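Local coordinates for protein pyridine nucleotide-disulphide oxidoreductase dimerisation region (Escherichia coli BL21, PDB 6KYY) that acts as a hypochlorous acid-induced, FAD-containing flavoprotein disulfide reductase and probably helps the bacterium resist reactive chlorine stress, at residues Q12-G17 with L123-E128; D103-F108 with T263-P268. All coordinates share one frame; numbering follows the deposited sequence.

Contact 1: Q12-G17 with L123-E128; sequences QAVIIG and LEIHGE. With FAD (flavin-adenine dinucleotide), chain N.
Val-14 reaches the strand 123-127 through its CG2 branch: with CG1 anti to the backbone N (chi1 -177°), CG2 lies beside that N and faces Ile-125 to Gly-127. Here inner strand 10-16 of the mixed sheet of the Rossmann-type FAD-binding fold meets strand 123-127; strand 10-16 leads into Gly-17, consistent with the first glycine of a GxGxxG motif at the FAD. Val-14 CG2 lies 3.4 Å from His-126 O and 3.6 Å from Gly-127 CA, and meets the branched methyl Ile-125 CG2 at 4.2 Å. The strand axes approach to 6.5 Å at 121°, and no hydrogen bond joins the two segments; the backbone of Val-14 instead bonds to Lys-129 and Phe-131, past the corner the chain turns at Glu-128. There Gln-12 and Glu-128 run side by side in the same direction, both extended beyond CG. Their contact is aliphatic against polar, Gln-12 CG lying 3.3 Å from Glu-128 OE2, with the amide and carboxylate planes 67° apart. Gln-12 OE1 accepts a hydrogen bond from Arg-35 N, and the other carboxylate oxygen, Glu-128 OE1, makes a long, weak ion pair with Lys-10. At the cofactor end, Gly-17 CA sits 3.3 Å from O4B of the FAD ribose.

Contact 2: D103-F108 with T263-P268; sequences DGQAEF and TASLHP. With CU (copper (II) ion), chain P; FAD (flavin-adenine dinucleotide), chain N.
Phe-108 and Leu-266 are joined by a nearly straight backbone hydrogen bond, Phe-108 N to Leu-266 O at 3.1 Å with an N-H...O angle of 170°. It ties two loops of the Rossmann-type FAD-binding domain, one following strand 99-103 and the other following strand 259-261. The same carbonyl oxygen lies at the edge of the Phe-108 ring, near its plane, while Leu-266 CD2 packs 3.8 Å from ring atom CD2 of Phe-108, the two side chains crossing obliquely. A second bond, from Gln-105 NE2 to Ser-265 O at 3.1 Å, is clearly bent (139°); the donor stands well above the carbonyl plane, although the acceptor lies close to the plane of the Gln-105 amide. With CG of Gln-105 anti to the backbone N, the bend at chi2 brings NE2 to Ser-265 O. Glu-107 OE2 lies 3.3 Å from His-267 ND1, the carboxylate and ring planes 82° apart. Between the two bonds, Ala-106 reads the adenine of FAD: its N donates to N1A at 3.1 Å, and its O receives a weak bond from N6A.

Further out, Arg-115 holds Glu-107 OE1 in a salt bridge. Residues 264-266 have helical backbone angles, and Leu-266 N bonds to Thr-263 O at 2.9 Å. This turn brings Ala-264 O over the centre of the His-267 ring, 3.5 Å above its plane. The orientation of that ring is doubtful, because CE1 is modelled even nearer the copper(II) ion than the ligand atom, His-267 NE2, at 2.5 Å from the metal.

How the contacts relate
Both contacts belong to the FAD-binding part of the chain and are partly buried, but they differ in kind. Contact 1 joins strands of the mixed sheet without a cross-segment hydrogen bond, mainly by Val-14 packing on the buried part of 123-127, with polar side chains at the more exposed Gln-12/Glu-128 end. Contact 2 joins loops through two hydrogen bonds, with a copper ion modelled at His-267. Ile-16 links them from its place on the strand of contact 1: its CG2 lies 3.8 Å from Ala-106 CB, and its CD1 packs 3.8 Å from Phe-108 CZ. Segment 12-17 touches FAD by packing, whereas 103-108 holds the adenine by backbone hydrogen bonds.

Contact 1: Q12-G17 with L123-E128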
ATOM      1  N   GLN B  12      23.319 -32.523 -10.300  1.00 30.66           N
ATOM      2  CA  GLN B  12      23.509 -32.358  -8.863  1.00 26.47           C
ATOM      3  C   GLN B  12      22.201 -32.003  -8.171  1.00 33.31           C
ATOM      4  O   GLN B  12      22.015 -32.320  -6.990  1.00 29.82           O
ATOM      5  CB  GLN B  12      24.566 -31.287  -8.589  1.00 32.90           C
ATOM      6  CG  GLN B  12      25.960 -31.651  -9.075  1.00 20.37           C
ATOM      7  CD  GLN B  12      26.859 -30.441  -9.229  1.00 32.93           C
ATOM      8  OE1 GLN B  12      26.647 -29.602 -10.103  1.00 24.84           O
ATOM      9  NE2 GLN B  12      27.872 -30.344  -8.375  1.00 29.84           N
ATOM     10  N   ALA B  13      21.285 -31.355  -8.888  1.00 19.90           N
ATOM     11  CA  ALA B  13      19.974 -31.007  -8.364  1.00 10.68           C
ATOM     12  C   ALA B  13      18.948 -31.136  -9.477  1.00 14.10           C
ATOM     13  O   ALA B  13      19.172 -30.649 -10.589  1.00 14.90           O
ATOM     14  CB  ALA B  13      19.961 -29.585  -7.792  1.00 16.44           C
ATOM     15  N   VAL B  14      17.834 -31.800  -9.181  1.00 16.28           N
ATOM     16  CA  VAL B  14      16.710 -31.918 -10.104  1.00 10.77           C
ATOM     17  C   VAL B  14      15.471 -31.397  -9.393  1.00 17.03           C
ATOM     18  O   VAL B  14      15.094 -31.913  -8.334  1.00 16.43           O
ATOM     19  CB  VAL B  14      16.499 -33.363 -10.582  1.00 17.33           C
ATOM     20  CG1 VAL B  14      15.363 -33.423 -11.592  1.00  9.99           C
ATOM     21  CG2 VAL B  14      17.776 -33.915 -11.187  1.00 22.02           C
ATOM     22  N   ILE B  15      14.843 -30.375  -9.969  1.00 19.88           N
ATOM     23  CA  ILE B  15      13.636 -29.773  -9.420  1.00 14.15           C
ATOM     24  C   ILE B  15      12.454 -30.201 -10.278  1.00 16.90           C
ATOM     25  O   ILE B  15      12.550 -30.240 -11.510  1.00 17.88           O
ATOM     26  CB  ILE B  15      13.756 -28.237  -9.354  1.00  9.84           C
ATOM     27  CG1 ILE B  15      14.883 -27.839  -8.399  1.00 11.82           C
ATOM     28  CG2 ILE B  15      12.446 -27.612  -8.907  1.00 11.88           C
ATOM     29  CD1 ILE B  15      15.717 -26.678  -8.886  1.00 10.93           C
ATOM     30  N   ILE B  16      11.342 -30.534  -9.623  1.00 16.55           N
ATOM     31  CA  ILE B  16      10.155 -31.023 -10.316  1.00 20.42           C
ATOM     32  C   ILE B  16       9.048 -29.981 -10.240  1.00 24.81           C
ATOM     33  O   ILE B  16       8.283 -29.942  -9.270  1.00 19.85           O
ATOM     34  CB  ILE B  16       9.689 -32.368  -9.728  1.00 10.07           C
ATOM     35  CG1 ILE B  16      10.850 -33.364  -9.700  1.00 13.08           C
ATOM     36  CG2 ILE B  16       8.523 -32.924 -10.529  1.00 10.31           C
ATOM     37  CD1 ILE B  16      10.574 -34.594  -8.869  1.00 16.57           C
ATOM     38  N   GLY B  17       8.949 -29.136 -11.264  1.00 18.91           N
ATOM     39  CA  GLY B  17       7.932 -28.104 -11.299  1.00 11.17           C
ATOM     40  C   GLY B  17       8.510 -26.704 -11.308  1.00 18.44           C
ATOM     41  O   GLY B  17       9.558 -26.455 -10.705  1.00 28.23           O
ATOM     42  N   LEU B 123      12.159 -39.801 -21.542  1.00 16.81           N
ATOM     43  CA  LEU B 123      13.546 -39.606 -21.149  1.00 21.35           C
ATOM     44  C   LEU B 123      13.721 -40.058 -19.705  1.00 21.88           C
ATOM     45  O   LEU B 123      12.754 -40.174 -18.947  1.00 31.79           O
ATOM     46  CB  LEU B 123      13.993 -38.140 -21.278  1.00 25.74           C
ATOM     47  CG  LEU B 123      13.787 -37.377 -22.587  1.00 41.01           C
ATOM     48  CD1 LEU B 123      14.268 -35.940 -22.427  1.00 14.17           C
ATOM     49  CD2 LEU B 123      14.509 -38.060 -23.732  1.00 48.70           C
ATOM     50  N   GLU B 124      14.973 -40.302 -19.326  1.00 19.30           N
ATOM     51  CA  GLU B 124      15.327 -40.699 -17.970  1.00 13.00           C
ATOM     52  C   GLU B 124      16.333 -39.704 -17.408  1.00 15.29           C
ATOM     53  O   GLU B 124      17.340 -39.402 -18.058  1.00 11.60           O
ATOM     54  CB  GLU B 124      15.899 -42.119 -17.940  1.00 18.53           C
ATOM     55  CG  GLU B 124      14.878 -43.191 -17.584  1.00 34.61           C
ATOM     56  CD  GLU B 124      13.953 -43.532 -18.741  1.00 43.16           C
ATOM     57  OE1 GLU B 124      14.415 -43.520 -19.902  1.00 26.96           O
ATOM     58  OE2 GLU B 124      12.762 -43.815 -18.489  1.00 34.10           O
ATOM     59  N   ILE B 125      16.060 -39.198 -16.208  1.00 15.06           N
ATOM     60  CA  ILE B 125      16.836 -38.122 -15.604  1.00 19.00           C
ATOM     61  C   ILE B 125      17.213 -38.523 -14.185  1.00 27.18           C
ATOM     62  O   ILE B 125      16.346 -38.917 -13.397  1.00 22.11           O
ATOM     63  CB  ILE B 125      16.053 -36.795 -15.600  1.00 24.29           C
ATOM     64  CG1 ILE B 125      15.737 -36.372 -17.038  1.00 21.23           C
ATOM     65  CG2 ILE B 125      16.826 -35.717 -14.846  1.00 23.27           C
ATOM     66  CD1 ILE B 125      15.480 -34.902 -17.207  1.00 38.57           C
ATOM     67  N   HIS B 126      18.499 -38.413 -13.861  1.00 28.39           N
ATOM     68  CA  HIS B 126      19.019 -38.783 -12.553  1.00 39.80           C
ATOM     69  C   HIS B 126      19.398 -37.540 -11.759  1.00 37.18           C
ATOM     70  O   HIS B 126      19.742 -36.499 -12.327  1.00 26.73           O
ATOM     71  CB  HIS B 126      20.238 -39.701 -12.683  1.00 27.50           C
ATOM     72  CG  HIS B 126      20.107 -40.729 -13.762  1.00 31.43           C
ATOM     73  ND1 HIS B 126      19.038 -41.595 -13.840  1.00 21.43           N
ATOM     74  CD2 HIS B 126      20.914 -41.033 -14.806  1.00 23.23           C
ATOM     75  CE1 HIS B 126      19.190 -42.386 -14.886  1.00 19.27           C
ATOM     76  NE2 HIS B 126      20.321 -42.067 -15.489  1.00 35.27           N
ATOM     77  N   GLY B 127      19.343 -37.662 -10.434  1.00 30.38           N
ATOM     78  CA  GLY B 127      19.660 -36.543  -9.571  1.00 23.39           C
ATOM     79  C   GLY B 127      20.350 -36.915  -8.274  1.00 29.69           C
ATOM     80  O   GLY B 127      19.886 -37.795  -7.544  1.00 28.20           O
ATOM     81  N   GLU B 128      21.471 -36.247  -7.985  1.00 28.69           N
ATOM     82  CA  GLU B 128      22.100 -36.388  -6.676  1.00 27.64           C
ATOM     83  C   GLU B 128      21.157 -35.927  -5.573  1.00 35.88           C
ATOM     84  O   GLU B 128      21.050 -36.573  -4.523  1.00 20.15           O
ATOM     85  CB  GLU B 128      23.403 -35.588  -6.633  1.00 28.16           C
ATOM     86  CG  GLU B 128      24.647 -36.384  -6.987  1.00 35.51           C
ATOM     87  CD  GLU B 128      25.838 -35.494  -7.286  1.00 41.47           C
ATOM     88  OE1 GLU B 128      26.903 -36.029  -7.660  1.00 59.37           O
ATOM     89  OE2 GLU B 128      25.710 -34.260  -7.148  1.00 27.37           O
TER
HETATM   90  PA  FAD N 501       3.335 -24.092  -8.140  1.00 26.90           P
HETATM   91  O1A FAD N 501       1.967 -24.629  -7.940  1.00 24.59           O
HETATM   92  O2A FAD N 501       3.436 -22.572  -8.311  1.00 30.08           O
HETATM   93  O5B FAD N 501       4.031 -24.800  -9.355  1.00 30.02           O
HETATM   94  C5B FAD N 501       3.560 -26.071  -9.851  1.00 23.15           C
HETATM   95  C4B FAD N 501       4.219 -26.344 -11.180  1.00 30.17           C
HETATM   96  O4B FAD N 501       4.665 -27.719 -11.234  1.00 21.28           O
HETATM   97  C3B FAD N 501       3.330 -26.123 -12.405  1.00 22.16           C
HETATM   98  O3B FAD N 501       4.036 -25.414 -13.415  1.00 29.01           O
HETATM   99  C2B FAD N 501       2.976 -27.548 -12.842  1.00 14.48           C
HETATM  100  O2B FAD N 501       2.761 -27.632 -14.247  1.00 14.60           O
HETATM  101  C1B FAD N 501       4.243 -28.300 -12.447  1.00 18.94           C
HETATM  102  N9A FAD N 501       4.054 -29.733 -12.237  1.00 25.58           N
HETATM  103  C8A FAD N 501       3.070 -30.341 -11.505  1.00 25.76           C
HETATM  104  N7A FAD N 501       3.145 -31.652 -11.490  1.00 18.69           N
HETATM  105  C5A FAD N 501       4.258 -31.924 -12.271  1.00 12.42           C
HETATM  106  C6A FAD N 501       4.879 -33.129 -12.653  1.00 13.51           C
HETATM  107  N6A FAD N 501       4.448 -34.337 -12.282  1.00 21.58           N
HETATM  108  N1A FAD N 501       5.976 -33.048 -13.439  1.00 17.59           N
HETATM  109  C2A FAD N 501       6.413 -31.843 -13.812  1.00 15.74           C
HETATM  110  N3A FAD N 501       5.910 -30.642 -13.517  1.00 20.97           N
HETATM  111  C4A FAD N 501       4.829 -30.751 -12.738  1.00 21.72           C
HETATM  112  N1  FAD N 501      -0.896 -17.204  -3.058  1.00 27.18           N
HETATM  113  C2  FAD N 501      -0.600 -16.029  -2.428  1.00 23.07           C
HETATM  114  O2  FAD N 501       0.401 -15.912  -1.711  1.00 37.33           O
HETATM  115  N3  FAD N 501      -1.432 -14.935  -2.590  1.00 14.82           N
HETATM  116  C4  FAD N 501      -2.592 -14.898  -3.337  1.00 25.01           C
HETATM  117  O4  FAD N 501      -3.244 -13.858  -3.413  1.00 35.08           O
HETATM  118  C4X FAD N 501      -2.901 -16.154  -3.999  1.00 21.44           C
HETATM  119  N5  FAD N 501      -3.959 -16.202  -4.754  1.00 27.83           N
HETATM  120  C5X FAD N 501      -4.250 -17.398  -5.390  1.00 30.18           C
HETATM  121  C6  FAD N 501      -5.391 -17.471  -6.186  1.00 34.83           C
HETATM  122  C7  FAD N 501      -5.727 -18.649  -6.847  1.00 52.60           C
HETATM  123  C7M FAD N 501      -6.968 -18.691  -7.700  1.00 34.20           C
HETATM  124  C8  FAD N 501      -4.907 -19.780  -6.708  1.00 32.28           C
HETATM  125  C8M FAD N 501      -5.242 -21.068  -7.410  1.00 22.13           C
HETATM  126  C9  FAD N 501      -3.767 -19.710  -5.913  1.00 25.94           C
HETATM  127  C9A FAD N 501      -3.434 -18.532  -5.256  1.00 18.71           C
HETATM  128  N10 FAD N 501      -2.284 -18.426  -4.449  1.00 19.12           N
HETATM  129  C10 FAD N 501      -1.987 -17.251  -3.803  1.00 18.83           C
HETATM  130  C1' FAD N 501      -1.392 -19.579  -4.258  1.00 26.43           C
HETATM  131  C2' FAD N 501      -0.224 -19.609  -5.239  1.00 19.15           C
HETATM  132  O2' FAD N 501      -0.704 -19.764  -6.575  1.00 27.12           O
HETATM  133  C3' FAD N 501       0.688 -20.788  -4.895  1.00 23.91           C
HETATM  134  O3' FAD N 501       0.641 -21.015  -3.491  1.00 21.95           O
HETATM  135  C4' FAD N 501       2.145 -20.601  -5.318  1.00 30.64           C
HETATM  136  O4' FAD N 501       2.235 -20.630  -6.743  1.00 41.87           O
HETATM  137  C5' FAD N 501       3.068 -21.637  -4.710  1.00 21.92           C
HETATM  138  O5' FAD N 501       3.067 -22.815  -5.542  1.00 20.19           O
HETATM  139  P   FAD N 501       4.242 -23.861  -5.477  1.00 20.18           P
HETATM  140  O1P FAD N 501       5.573 -23.129  -5.276  1.00 16.75           O
HETATM  141  O2P FAD N 501       3.955 -24.903  -4.467  1.00 38.20           O
HETATM  142  O3P FAD N 501       4.265 -24.507  -6.925  1.00 30.22           O

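Contact 2: D103-F108 with T263-P268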
ATOM      1  N   ASP B 103      10.916 -29.916 -20.614  1.00 23.61           N
ATOM      2  CA  ASP B 103       9.480 -30.122 -20.737  1.00 24.49           C
ATOM      3  C   ASP B 103       9.147 -31.601 -20.595  1.00 21.92           C
ATOM      4  O   ASP B 103       9.855 -32.464 -21.121  1.00 17.91           O
ATOM      5  CB  ASP B 103       8.980 -29.607 -22.088  1.00 17.64           C
ATOM      6  CG  ASP B 103       8.849 -28.098 -22.126  1.00 38.06           C
ATOM      7  OD1 ASP B 103       7.859 -27.570 -21.576  1.00 31.61           O
ATOM      8  OD2 ASP B 103       9.734 -27.439 -22.712  1.00 25.86           O
ATOM      9  N   GLY B 104       8.072 -31.892 -19.884  1.00 25.33           N
ATOM     10  CA  GLY B 104       7.597 -33.254 -19.724  1.00 27.19           C
ATOM     11  C   GLY B 104       7.040 -33.503 -18.335  1.00 26.82           C
ATOM     12  O   GLY B 104       7.377 -32.825 -17.364  1.00 28.38           O
ATOM     13  N   GLN B 105       6.170 -34.508 -18.244  1.00 26.07           N
ATOM     14  CA  GLN B 105       5.530 -34.888 -16.988  1.00 27.38           C
ATOM     15  C   GLN B 105       6.443 -35.860 -16.246  1.00 28.93           C
ATOM     16  O   GLN B 105       6.673 -36.982 -16.708  1.00 35.16           O
ATOM     17  CB  GLN B 105       4.163 -35.512 -17.254  1.00 24.39           C
ATOM     18  CG  GLN B 105       3.278 -35.626 -16.024  1.00 25.99           C
ATOM     19  CD  GLN B 105       3.243 -37.033 -15.461  1.00 31.31           C
ATOM     20  OE1 GLN B 105       3.060 -38.003 -16.195  1.00 38.64           O
ATOM     21  NE2 GLN B 105       3.416 -37.151 -14.150  1.00 30.80           N
ATOM     22  N   ALA B 106       6.951 -35.433 -15.094  1.00 24.58           N
ATOM     23  CA  ALA B 106       7.907 -36.234 -14.345  1.00 20.15           C
ATOM     24  C   ALA B 106       7.204 -37.310 -13.524  1.00 20.29           C
ATOM     25  O   ALA B 106       6.077 -37.132 -13.055  1.00 26.56           O
ATOM     26  CB  ALA B 106       8.749 -35.347 -13.426  1.00  8.90           C
ATOM     27  N   GLU B 107       7.895 -38.435 -13.352  1.00 25.95           N
ATOM     28  CA  GLU B 107       7.370 -39.574 -12.614  1.00 23.89           C
ATOM     29  C   GLU B 107       8.539 -40.300 -11.966  1.00 23.98           C
ATOM     30  O   GLU B 107       9.566 -40.524 -12.614  1.00 19.11           O
ATOM     31  CB  GLU B 107       6.592 -40.518 -13.538  1.00 35.18           C
ATOM     32  CG  GLU B 107       5.973 -41.718 -12.845  1.00 32.94           C
ATOM     33  CD  GLU B 107       5.638 -42.835 -13.815  1.00 22.56           C
ATOM     34  OE1 GLU B 107       6.548 -43.618 -14.159  1.00 30.16           O
ATOM     35  OE2 GLU B 107       4.467 -42.927 -14.239  1.00 25.85           O
ATOM     36  N   PHE B 108       8.384 -40.660 -10.694  1.00 21.56           N
ATOM     37  CA  PHE B 108       9.462 -41.287  -9.936  1.00 27.60           C
ATOM     38  C   PHE B 108       9.600 -42.747 -10.355  1.00 28.57           C
ATOM     39  O   PHE B 108       8.691 -43.553 -10.134  1.00 33.92           O
ATOM     40  CB  PHE B 108       9.197 -41.178  -8.437  1.00 22.80           C
ATOM     41  CG  PHE B 108       9.770 -39.942  -7.803  1.00 14.69           C
ATOM     42  CD1 PHE B 108      11.139 -39.784  -7.666  1.00 15.23           C
ATOM     43  CD2 PHE B 108       8.936 -38.942  -7.332  1.00 16.18           C
ATOM     44  CE1 PHE B 108      11.667 -38.648  -7.079  1.00 12.85           C
ATOM     45  CE2 PHE B 108       9.457 -37.804  -6.743  1.00 16.30           C
ATOM     46  CZ  PHE B 108      10.825 -37.657  -6.616  1.00 12.09           C
ATOM     47  N   THR B 263       0.116 -35.143  -6.144  1.00 20.82           N
ATOM     48  CA  THR B 263       1.164 -36.144  -5.987  1.00 20.44           C
ATOM     49  C   THR B 263       0.872 -37.472  -6.666  1.00 26.26           C
ATOM     50  O   THR B 263       1.820 -38.232  -6.901  1.00 25.34           O
ATOM     51  CB  THR B 263       1.426 -36.422  -4.499  1.00 16.03           C
ATOM     52  OG1 THR B 263       0.182 -36.433  -3.788  1.00 20.04           O
ATOM     53  CG2 THR B 263       2.332 -35.363  -3.912  1.00 19.97           C
ATOM     54  N   ALA B 264      -0.388 -37.780  -6.983  1.00 28.31           N
ATOM     55  CA  ALA B 264      -0.729 -39.099  -7.507  1.00 21.24           C
ATOM     56  C   ALA B 264       0.040 -39.407  -8.787  1.00 34.93           C
ATOM     57  O   ALA B 264       0.601 -40.498  -8.941  1.00 32.27           O
ATOM     58  CB  ALA B 264      -2.236 -39.192  -7.748  1.00  8.01           C
ATOM     59  N   SER B 265       0.083 -38.452  -9.717  1.00 21.67           N
ATOM     60  CA  SER B 265       0.810 -38.662 -10.963  1.00 36.96           C
ATOM     61  C   SER B 265       2.321 -38.592 -10.784  1.00 32.90           C
ATOM     62  O   SER B 265       3.053 -38.968 -11.706  1.00 36.04           O
ATOM     63  CB  SER B 265       0.361 -37.644 -12.012  1.00 39.46           C
ATOM     64  OG  SER B 265       0.047 -36.398 -11.415  1.00 31.49           O
ATOM     65  N   LEU B 266       2.804 -38.116  -9.634  1.00 28.32           N
ATOM     66  CA  LEU B 266       4.233 -38.166  -9.349  1.00 26.26           C
ATOM     67  C   LEU B 266       4.678 -39.565  -8.948  1.00 20.75           C
ATOM     68  O   LEU B 266       5.849 -39.916  -9.137  1.00 19.57           O
ATOM     69  CB  LEU B 266       4.585 -37.172  -8.240  1.00 24.89           C
ATOM     70  CG  LEU B 266       5.568 -36.035  -8.535  1.00 13.72           C
ATOM     71  CD1 LEU B 266       5.969 -35.338  -7.242  1.00 12.34           C
ATOM     72  CD2 LEU B 266       6.797 -36.543  -9.273  1.00 21.60           C
ATOM     73  N   HIS B 267       3.758 -40.371  -8.407  1.00 23.06           N
ATOM     74  CA  HIS B 267       4.026 -41.705  -7.879  1.00 29.44           C
ATOM     75  C   HIS B 267       5.165 -41.656  -6.869  1.00 23.86           C
ATOM     76  O   HIS B 267       6.245 -42.204  -7.124  1.00 20.31           O
ATOM     77  CB  HIS B 267       4.356 -42.683  -9.008  1.00 20.35           C
ATOM     78  CG  HIS B 267       3.208 -42.952  -9.930  1.00 23.53           C
ATOM     79  ND1 HIS B 267       3.158 -42.462 -11.217  1.00 41.38           N
ATOM     80  CD2 HIS B 267       2.068 -43.661  -9.753  1.00 20.28           C
ATOM     81  CE1 HIS B 267       2.038 -42.857 -11.793  1.00 28.41           C
ATOM     82  NE2 HIS B 267       1.357 -43.585 -10.927  1.00 25.38           N
ATOM     83  N   PRO B 268       4.967 -41.017  -5.711  1.00 20.36           N
ATOM     84  CA  PRO B 268       6.065 -40.910  -4.739  1.00 22.33           C
ATOM     85  C   PRO B 268       6.345 -42.205  -4.000  1.00 27.41           C
ATOM     86  O   PRO B 268       7.402 -42.321  -3.368  1.00 11.93           O
ATOM     87  CB  PRO B 268       5.586 -39.811  -3.776  1.00  7.74           C
ATOM     88  CG  PRO B 268       4.228 -39.362  -4.283  1.00 11.77           C
ATOM     89  CD  PRO B 268       3.724 -40.426  -5.195  1.00 21.43           C
TER
HETATM   90 CU    CU P 503       0.303 -42.678 -12.950  1.00 51.72          CU
HETATM   91  PA  FAD N 501       3.335 -24.092  -8.140  1.00 26.90           P
HETATM   92  O1A FAD N 501       1.967 -24.629  -7.940  1.00 24.59           O
HETATM   93  O2A FAD N 501       3.436 -22.572  -8.311  1.00 30.08           O
HETATM   94  O5B FAD N 501       4.031 -24.800  -9.355  1.00 30.02           O
HETATM   95  C5B FAD N 501       3.560 -26.071  -9.851  1.00 23.15           C
HETATM   96  C4B FAD N 501       4.219 -26.344 -11.180  1.00 30.17           C
HETATM   97  O4B FAD N 501       4.665 -27.719 -11.234  1.00 21.28           O
HETATM   98  C3B FAD N 501       3.330 -26.123 -12.405  1.00 22.16           C
HETATM   99  O3B FAD N 501       4.036 -25.414 -13.415  1.00 29.01           O
HETATM  100  C2B FAD N 501       2.976 -27.548 -12.842  1.00 14.48           C
HETATM  101  O2B FAD N 501       2.761 -27.632 -14.247  1.00 14.60           O
HETATM  102  C1B FAD N 501       4.243 -28.300 -12.447  1.00 18.94           C
HETATM  103  N9A FAD N 501       4.054 -29.733 -12.237  1.00 25.58           N
HETATM  104  C8A FAD N 501       3.070 -30.341 -11.505  1.00 25.76           C
HETATM  105  N7A FAD N 501       3.145 -31.652 -11.490  1.00 18.69           N
HETATM  106  C5A FAD N 501       4.258 -31.924 -12.271  1.00 12.42           C
HETATM  107  C6A FAD N 501       4.879 -33.129 -12.653  1.00 13.51           C
HETATM  108  N6A FAD N 501       4.448 -34.337 -12.282  1.00 21.58           N
HETATM  109  N1A FAD N 501       5.976 -33.048 -13.439  1.00 17.59           N
HETATM  110  C2A FAD N 501       6.413 -31.843 -13.812  1.00 15.74           C
HETATM  111  N3A FAD N 501       5.910 -30.642 -13.517  1.00 20.97           N
HETATM  112  C4A FAD N 501       4.829 -30.751 -12.738  1.00 21.72           C
HETATM  113  N1  FAD N 501      -0.896 -17.204  -3.058  1.00 27.18           N
HETATM  114  C2  FAD N 501      -0.600 -16.029  -2.428  1.00 23.07           C
HETATM  115  O2  FAD N 501       0.401 -15.912  -1.711  1.00 37.33           O
HETATM  116  N3  FAD N 501      -1.432 -14.935  -2.590  1.00 14.82           N
HETATM  117  C4  FAD N 501      -2.592 -14.898  -3.337  1.00 25.01           C
HETATM  118  O4  FAD N 501      -3.244 -13.858  -3.413  1.00 35.08           O
HETATM  119  C4X FAD N 501      -2.901 -16.154  -3.999  1.00 21.44           C
HETATM  120  N5  FAD N 501      -3.959 -16.202  -4.754  1.00 27.83           N
HETATM  121  C5X FAD N 501      -4.250 -17.398  -5.390  1.00 30.18           C
HETATM  122  C6  FAD N 501      -5.391 -17.471  -6.186  1.00 34.83           C
HETATM  123  C7  FAD N 501      -5.727 -18.649  -6.847  1.00 52.60           C
HETATM  124  C7M FAD N 501      -6.968 -18.691  -7.700  1.00 34.20           C
HETATM  125  C8  FAD N 501      -4.907 -19.780  -6.708  1.00 32.28           C
HETATM  126  C8M FAD N 501      -5.242 -21.068  -7.410  1.00 22.13           C
HETATM  127  C9  FAD N 501      -3.767 -19.710  -5.913  1.00 25.94           C
HETATM  128  C9A FAD N 501      -3.434 -18.532  -5.256  1.00 18.71           C
HETATM  129  N10 FAD N 501      -2.284 -18.426  -4.449  1.00 19.12           N
HETATM  130  C10 FAD N 501      -1.987 -17.251  -3.803  1.00 18.83           C
HETATM  131  C1' FAD N 501      -1.392 -19.579  -4.258  1.00 26.43           C
HETATM  132  C2' FAD N 501      -0.224 -19.609  -5.239  1.00 19.15           C
HETATM  133  O2' FAD N 501      -0.704 -19.764  -6.575  1.00 27.12           O
HETATM  134  C3' FAD N 501       0.688 -20.788  -4.895  1.00 23.91           C
HETATM  135  O3' FAD N 501       0.641 -21.015  -3.491  1.00 21.95           O
HETATM  136  C4' FAD N 501       2.145 -20.601  -5.318  1.00 30.64           C
HETATM  137  O4' FAD N 501       2.235 -20.630  -6.743  1.00 41.87           O
HETATM  138  C5' FAD N 501       3.068 -21.637  -4.710  1.00 21.92           C
HETATM  139  O5' FAD N 501       3.067 -22.815  -5.542  1.00 20.19           O
HETATM  140  P   FAD N 501       4.242 -23.861  -5.477  1.00 20.18           P
HETATM  141  O1P FAD N 501       5.573 -23.129  -5.276  1.00 16.75           O
HETATM  142  O2P FAD N 501       3.955 -24.903  -4.467  1.00 38.20           O
HETATM  143  O3P FAD N 501       4.265 -24.507  -6.925  1.00 30.22           O